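Side-chain contact in 11R-lipoxygenase (Gersemia fruticosa, PDB 3VF1), which probably inserts molecular oxygen into polyunsaturated fatty acids at a non-heme iron centre, as lipoxygenases do, and is calcium-dependent: residues A[522-525]-A[526-529]. Sequence-based numbering, arbitrary orientation.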
# COMPACT_ATOMS: atom_id res chain seq x y z
N LYS A 522 -15.92 2.90 -24.48
CA LYS A 522 -15.11 2.84 -25.69
C LYS A 522 -14.74 4.23 -26.18
O LYS A 522 -13.60 4.48 -26.56
CB LYS A 522 -15.86 2.11 -26.81
CG LYS A 522 -16.13 0.64 -26.55
CD LYS A 522 -16.57 -0.06 -27.83
CE LYS A 522 -17.08 -1.47 -27.56
NZ LYS A 522 -18.40 -1.47 -26.86
N LYS A 523 -15.71 5.14 -26.16
CA LYS A 523 -15.54 6.46 -26.77
C LYS A 523 -14.95 7.50 -25.82
O LYS A 523 -14.81 8.67 -26.19
CB LYS A 523 -16.88 6.94 -27.33
CG LYS A 523 -17.30 6.21 -28.60
CD LYS A 523 -18.70 6.58 -29.04
CE LYS A 523 -18.99 6.07 -30.45
NZ LYS A 523 -18.68 4.62 -30.61
N ASP A 524 -14.58 7.08 -24.62
CA ASP A 524 -13.89 7.96 -23.68
C ASP A 524 -12.40 7.91 -24.00
O ASP A 524 -11.67 7.11 -23.43
CB ASP A 524 -14.14 7.53 -22.23
CG ASP A 524 -13.38 8.38 -21.23
OD1 ASP A 524 -12.43 9.09 -21.64
OD2 ASP A 524 -13.72 8.34 -20.03
N ASN A 525 -11.96 8.77 -24.91
CA ASN A 525 -10.58 8.76 -25.36
C ASN A 525 -9.57 8.90 -24.22
O ASN A 525 -8.43 8.46 -24.34
CB ASN A 525 -10.36 9.87 -26.39
CG ASN A 525 -10.66 11.25 -25.83
OD1 ASN A 525 -11.81 11.58 -25.55
ND2 ASN A 525 -9.62 12.06 -25.68
N GLU A 526 -10.00 9.52 -23.13
CA GLU A 526 -9.09 9.82 -22.02
C GLU A 526 -8.79 8.60 -21.14
O GLU A 526 -7.66 8.42 -20.69
CB GLU A 526 -9.64 10.98 -21.19
CG GLU A 526 -9.54 12.32 -21.90
CD GLU A 526 -10.22 13.45 -21.15
OE1 GLU A 526 -10.91 13.17 -20.15
OE2 GLU A 526 -10.05 14.61 -21.56
N ILE A 527 -9.80 7.77 -20.89
CA ILE A 527 -9.58 6.55 -20.11
C ILE A 527 -8.81 5.54 -20.95
O ILE A 527 -8.08 4.71 -20.42
CB ILE A 527 -10.91 5.92 -19.64
CG1 ILE A 527 -10.66 5.00 -18.44
CG2 ILE A 527 -11.57 5.15 -20.76
CD1 ILE A 527 -10.23 5.73 -17.18
N GLN A 528 -8.98 5.62 -22.27
CA GLN A 528 -8.27 4.73 -23.18
C GLN A 528 -6.79 5.09 -23.24
O GLN A 528 -5.94 4.21 -23.39
CB GLN A 528 -8.89 4.81 -24.58
CG GLN A 528 -10.37 4.46 -24.62
CD GLN A 528 -10.65 3.03 -24.17
OE1 GLN A 528 -9.78 2.17 -24.21
NE2 GLN A 528 -11.88 2.79 -23.73
N ASP A 529 -6.49 6.38 -23.11
CA ASP A 529 -5.10 6.83 -23.03
C ASP A 529 -4.50 6.33 -21.72
O ASP A 529 -3.35 5.89 -21.67
CB ASP A 529 -5.02 8.35 -23.09
CG ASP A 529 -5.45 8.91 -24.44
OD1 ASP A 529 -5.32 8.19 -25.45
OD2 ASP A 529 -5.91 10.07 -24.48
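With CG of D524 anti to its own nitrogen (chi1 177°), the carboxylate folds forward over the first turn of the following helix and meets the amides of E526 and I527. D524 is the N-cap residue. Its OD1 takes a hydrogen bond from I527 N at 3.0 Å, arriving from above the carboxylate plane, and a weaker, more bent one from E526 N at 2.9 Å. The D524 backbone carbonyl serves the next amide along, accepting from Q528 N (3.3 Å) almost in line with the C=O bond. I527 lays CG2 3.7 Å from D524 CG, its side chain crossing the aspartate at about a right angle. Q528, bent at chi2 (-62°), passes CG 3.2 Å from D524 O and turns its amide back toward helix 518-522, where NE2 donates to V521 O; it also gives a bond to F554 O, from the segment before helix 557-579. The other carboxylate oxygen of D524, OD2, is held by Y515 OH and H415 NE2, which fixes the rotation of the cap. Without this carboxylate, as with an alanine here, the E526 and I527 amides would probably lose their side-chain acceptor, and Y515 and H415 the oxygen they share. E526, beside the cap, forms a salt bridge with R154 of helix 148-164. The contact thus forms the corner between helix 518-522 and helix 525-538, with P141 against D524 and N525, and P412 against E526.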